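Local coordinates for LPXTG-motif cell wall anchor domain protein (Mobiluncus mulieris, PDB 5U5O), which probably mediates attachment of the bacterium as a giant cell-wall-anchored adhesin built from Ig-like domains containing internal disulfide, isopeptide and ester cross-links, at residues Gly179-Val187 against Ala237-Asp245. Sequence-based numbering, arbitrary orientation.
Sequences GWEDAFAKV and AVNQAGLKD
One face of the Trp180 ring carries both Ala241, whose CA sits 4.2 Å from the centroid of the six-membered ring in a CH-pi contact, and a water over the middle of the indole. Asp182 OD1 and Val187 O lie at the ring's edge, in plane. Trp180 reaches Ala241 because its CG is anti to the backbone N (chi1 -166°). The Phe184 and Leu243 side chains cross at about a right angle, with Phe184 CD2 3.8 Å from Leu243 CD2, while the other methyl of Leu243, CD1, comes within 3.4 Å of Gly179 O.

Farther along, Lys186 N gives Gln240 O a nearly straight hydrogen bond of 2.8 Å (173° at the hydrogen). The water over Trp180 accepts from Glu181 N and donates to Ala241 O. Beyond the helix, Gly242 turns with positive phi, its CA-H in weak contact with Phe184 O, 3.5 Å from CA. The Lys186 chain, bent at chi2 and chi4, brings NZ back to hydrogen-bond Phe184 O at 3.1 Å.

One carbonyl ending helix 234-241 is thus met directly by a loop N-H and the next through a water, at one end of the DUF5979 domain; the nearby ammonium probably suits the helix's negative end.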
ATOM      1  N   GLY A 179     -13.266  42.470   2.683  1.00 13.46           N
ATOM      2  CA  GLY A 179     -13.021  43.549   3.623  1.00 12.23           C
ATOM      3  C   GLY A 179     -11.793  44.416   3.410  1.00 12.95           C
ATOM      4  O   GLY A 179     -11.461  45.212   4.281  1.00 15.01           O
ATOM      5  N   TRP A 180     -11.123  44.276   2.270  1.00 13.24           N
ATOM      6  CA  TRP A 180      -9.928  45.082   1.957  1.00 13.49           C
ATOM      7  C   TRP A 180     -10.248  46.576   2.019  1.00 14.17           C
ATOM      8  O   TRP A 180     -11.339  46.994   1.586  1.00 15.84           O
ATOM      9  CB  TRP A 180      -9.402  44.746   0.558  1.00 14.57           C
ATOM     10  CG  TRP A 180      -8.040  45.270   0.294  1.00 13.70           C
ATOM     11  CD1 TRP A 180      -7.703  46.438  -0.298  1.00 15.51           C
ATOM     12  CD2 TRP A 180      -6.810  44.598   0.577  1.00 13.60           C
ATOM     13  NE1 TRP A 180      -6.345  46.574  -0.366  1.00 16.52           N
ATOM     14  CE2 TRP A 180      -5.772  45.447   0.159  1.00 14.96           C
ATOM     15  CE3 TRP A 180      -6.477  43.368   1.174  1.00 13.79           C
ATOM     16  CZ2 TRP A 180      -4.421  45.099   0.298  1.00 15.08           C
ATOM     17  CZ3 TRP A 180      -5.141  43.023   1.316  1.00 13.77           C
ATOM     18  CH2 TRP A 180      -4.131  43.882   0.877  1.00 15.27           C
ATOM     19  N   GLU A 181      -9.359  47.404   2.549  1.00 14.51           N
ATOM     20  CA  GLU A 181      -9.569  48.866   2.569  1.00 13.50           C
ATOM     21  C   GLU A 181      -8.260  49.542   2.129  1.00 14.26           C
ATOM     22  O   GLU A 181      -7.236  49.427   2.815  1.00 16.14           O
ATOM     23  CB  GLU A 181      -9.967  49.345   3.964  1.00 13.68           C
ATOM     24  CG  GLU A 181     -10.092  50.861   4.131  1.00 14.30           C
ATOM     25  CD  GLU A 181     -10.829  51.555   2.997  1.00 14.81           C
ATOM     26  OE1 GLU A 181     -12.004  51.193   2.748  1.00 17.79           O
ATOM     27  OE2 GLU A 181     -10.222  52.464   2.370  1.00 16.36           O
ATOM     28  N   ASP A 182      -8.298  50.228   0.989  1.00 14.16           N
ATOM     29  CA  ASP A 182      -7.106  50.914   0.447  1.00 14.41           C
ATOM     30  C   ASP A 182      -6.518  51.931   1.429  1.00 14.80           C
ATOM     31  O   ASP A 182      -5.333  52.177   1.400  1.00 17.64           O
ATOM     32  CB  ASP A 182      -7.444  51.681  -0.839  1.00 15.16           C
ATOM     33  CG  ASP A 182      -7.907  50.799  -1.957  1.00 16.92           C
ATOM     34  OD1 ASP A 182      -7.658  49.586  -1.941  1.00 21.22           O
ATOM     35  OD2 ASP A 182      -8.518  51.326  -2.907  1.00 20.17           O
ATOM     36  N   ALA A 183      -7.333  52.560   2.277  1.00 15.33           N
ATOM     37  CA  ALA A 183      -6.794  53.547   3.225  1.00 15.56           C
ATOM     38  C   ALA A 183      -5.768  52.964   4.168  1.00 16.21           C
ATOM     39  O   ALA A 183      -4.869  53.665   4.593  1.00 19.10           O
ATOM     40  CB  ALA A 183      -7.902  54.212   4.028  1.00 15.07           C
ATOM     41  N   PHE A 184      -5.944  51.693   4.516  1.00 16.83           N
ATOM     42  CA  PHE A 184      -5.084  51.041   5.487  1.00 16.28           C
ATOM     43  C   PHE A 184      -4.037  50.106   4.889  1.00 15.42           C
ATOM     44  O   PHE A 184      -3.053  49.803   5.558  1.00 18.26           O
ATOM     45  CB  PHE A 184      -5.926  50.274   6.492  1.00 16.38           C
ATOM     46  CG  PHE A 184      -6.913  51.143   7.233  1.00 17.16           C
ATOM     47  CD1 PHE A 184      -6.460  52.133   8.101  1.00 19.69           C
ATOM     48  CD2 PHE A 184      -8.283  50.993   7.056  1.00 17.27           C
ATOM     49  CE1 PHE A 184      -7.351  52.953   8.776  1.00 21.12           C
ATOM     50  CE2 PHE A 184      -9.178  51.810   7.734  1.00 18.99           C
ATOM     51  CZ  PHE A 184      -8.718  52.790   8.598  1.00 20.00           C
ATOM     52  N   ALA A 185      -4.240  49.662   3.647  1.00 15.36           N
ATOM     53  CA  ALA A 185      -3.365  48.656   3.042  1.00 15.86           C
ATOM     54  C   ALA A 185      -1.952  49.169   2.789  1.00 16.84           C
ATOM     55  O   ALA A 185      -1.755  50.343   2.508  1.00 20.49           O
ATOM     56  CB  ALA A 185      -3.962  48.146   1.744  1.00 17.29           C
ATOM     57  N   LYS A 186      -0.982  48.264   2.875  1.00 15.70           N
ATOM     58  CA  LYS A 186       0.412  48.580   2.620  1.00 17.95           C
ATOM     59  C   LYS A 186       0.952  48.006   1.316  1.00 18.28           C
ATOM     60  O   LYS A 186       2.135  48.197   0.984  1.00 20.42           O
ATOM     61  CB  LYS A 186       1.250  48.065   3.783  1.00 21.26           C
ATOM     62  CG  LYS A 186       0.833  48.592   5.146  1.00 25.95           C
ATOM     63  CD  LYS A 186       0.821  50.115   5.208  1.00 31.76           C
ATOM     64  CE  LYS A 186       0.680  50.606   6.640  1.00 40.17           C
ATOM     65  NZ  LYS A 186      -0.536  50.058   7.307  1.00 45.73           N
ATOM     66  N   VAL A 187       0.123  47.233   0.627  0.70 17.64           N
ATOM     67  CA  VAL A 187       0.412  46.722  -0.705  0.70 17.82           C
ATOM     68  C   VAL A 187      -0.845  46.838  -1.539  0.70 16.66           C
ATOM     69  O   VAL A 187      -1.949  47.012  -0.996  0.70 17.49           O
ATOM     70  CB  VAL A 187       0.845  45.231  -0.702  0.70 16.39           C
ATOM     71  CG1 VAL A 187       2.216  45.044  -0.062  0.70 18.96           C
ATOM     72  CG2 VAL A 187      -0.212  44.330  -0.050  0.70 14.81           C
ATOM     73  N   ALA A 237      -0.402  38.564   6.799  1.00 14.13           N
ATOM     74  CA  ALA A 237      -1.603  39.059   6.123  1.00 12.77           C
ATOM     75  C   ALA A 237      -2.057  40.419   6.679  1.00 12.84           C
ATOM     76  O   ALA A 237      -2.320  41.345   5.913  1.00 14.80           O
ATOM     77  CB  ALA A 237      -2.708  38.034   6.239  1.00 12.36           C
ATOM     78  N   VAL A 238      -2.103  40.530   8.003  1.00 13.25           N
ATOM     79  CA  VAL A 238      -2.451  41.770   8.707  1.00 13.38           C
ATOM     80  C   VAL A 238      -1.495  42.901   8.324  1.00 14.35           C
ATOM     81  O   VAL A 238      -1.930  44.027   8.101  1.00 16.32           O
ATOM     82  CB  VAL A 238      -2.446  41.562  10.236  1.00 13.91           C
ATOM     83  CG1 VAL A 238      -2.539  42.879  11.015  1.00 13.89           C
ATOM     84  CG2 VAL A 238      -3.580  40.635  10.632  1.00 13.94           C
ATOM     85  N   ASN A 239      -0.196  42.598   8.238  1.00 14.95           N
ATOM     86  CA  ASN A 239       0.767  43.623   7.872  1.00 16.51           C
ATOM     87  C   ASN A 239       0.517  44.216   6.489  1.00 17.58           C
ATOM     88  O   ASN A 239       0.700  45.418   6.290  1.00 23.50           O
ATOM     89  CB  ASN A 239       2.194  43.070   7.963  1.00 17.30           C
ATOM     90  CG  ASN A 239       2.632  42.815   9.385  1.00 17.79           C
ATOM     91  OD1 ASN A 239       2.032  43.307  10.343  1.00 20.69           O
ATOM     92  ND2 ASN A 239       3.703  42.049   9.529  1.00 19.50           N
ATOM     93  N   GLN A 240       0.107  43.375   5.543  1.00 15.01           N
ATOM     94  CA  GLN A 240      -0.168  43.800   4.185  1.00 14.82           C
ATOM     95  C   GLN A 240      -1.506  44.565   4.071  1.00 14.15           C
ATOM     96  O   GLN A 240      -1.573  45.561   3.373  1.00 17.41           O
ATOM     97  CB  GLN A 240      -0.161  42.611   3.247  1.00 13.18           C
ATOM     98  CG  GLN A 240       1.228  42.004   3.086  1.00 13.77           C
ATOM     99  CD  GLN A 240       1.181  40.715   2.317  1.00 14.72           C
ATOM    100  OE1 GLN A 240       1.277  40.714   1.092  1.00 15.84           O
ATOM    101  NE2 GLN A 240       0.956  39.594   3.031  1.00 15.53           N
ATOM    102  N   ALA A 241      -2.562  44.082   4.727  1.00 12.99           N
ATOM    103  CA  ALA A 241      -3.888  44.695   4.645  1.00 13.36           C
ATOM    104  C   ALA A 241      -4.055  45.922   5.524  1.00 14.37           C
ATOM    105  O   ALA A 241      -4.934  46.737   5.253  1.00 15.78           O
ATOM    106  CB  ALA A 241      -4.933  43.664   5.014  1.00 13.75           C
ATOM    107  N   GLY A 242      -3.301  46.027   6.609  1.00 15.11           N
ATOM    108  CA  GLY A 242      -3.478  47.061   7.621  1.00 15.41           C
ATOM    109  C   GLY A 242      -4.752  46.916   8.437  1.00 14.99           C
ATOM    110  O   GLY A 242      -5.265  47.904   8.996  1.00 18.14           O
ATOM    111  N   LEU A 243      -5.257  45.687   8.505  1.00 15.05           N
ATOM    112  CA  LEU A 243      -6.527  45.369   9.160  1.00 14.56           C
ATOM    113  C   LEU A 243      -6.441  44.027   9.847  1.00 13.90           C
ATOM    114  O   LEU A 243      -5.651  43.168   9.450  1.00 15.27           O
ATOM    115  CB  LEU A 243      -7.670  45.293   8.142  1.00 15.48           C
ATOM    116  CG  LEU A 243      -8.087  46.591   7.470  1.00 15.52           C
ATOM    117  CD1 LEU A 243      -9.009  46.266   6.309  1.00 16.45           C
ATOM    118  CD2 LEU A 243      -8.755  47.533   8.462  1.00 16.23           C
ATOM    119  N   LYS A 244      -7.287  43.845  10.860  1.00 14.82           N
ATOM    120  CA  LYS A 244      -7.445  42.552  11.499  1.00 16.08           C
ATOM    121  C   LYS A 244      -7.948  41.542  10.474  1.00 13.56           C
ATOM    122  O   LYS A 244      -8.679  41.886   9.560  1.00 14.92           O
ATOM    123  CB  LYS A 244      -8.399  42.627  12.692  1.00 18.28           C
ATOM    124  CG  LYS A 244      -7.873  43.458  13.849  1.00 23.50           C
ATOM    125  CD  LYS A 244      -8.979  43.778  14.844  1.00 28.85           C
ATOM    126  CE  LYS A 244      -8.440  44.547  16.040  1.00 36.95           C
ATOM    127  NZ  LYS A 244      -9.470  45.443  16.625  1.00 42.47           N
ATOM    128  N   ASP A 245      -7.522  40.289  10.640  1.00 13.60           N
ATOM    129  CA  ASP A 245      -7.861  39.215   9.714  1.00 12.86           C
ATOM    130  C   ASP A 245      -8.459  38.057  10.476  1.00 13.82           C
ATOM    131  O   ASP A 245      -7.774  37.417  11.288  1.00 16.47           O
ATOM    132  CB  ASP A 245      -6.603  38.742   8.983  1.00 13.14           C
ATOM    133  CG  ASP A 245      -6.893  37.814   7.822  1.00 12.78           C
ATOM    134  OD1 ASP A 245      -8.054  37.518   7.484  1.00 13.95           O
ATOM    135  OD2 ASP A 245      -5.857  37.324   7.269  1.00 14.43           O
TER
HETATM  136  O   HOH W   1      -6.901  46.123   3.371  1.00 17.59           O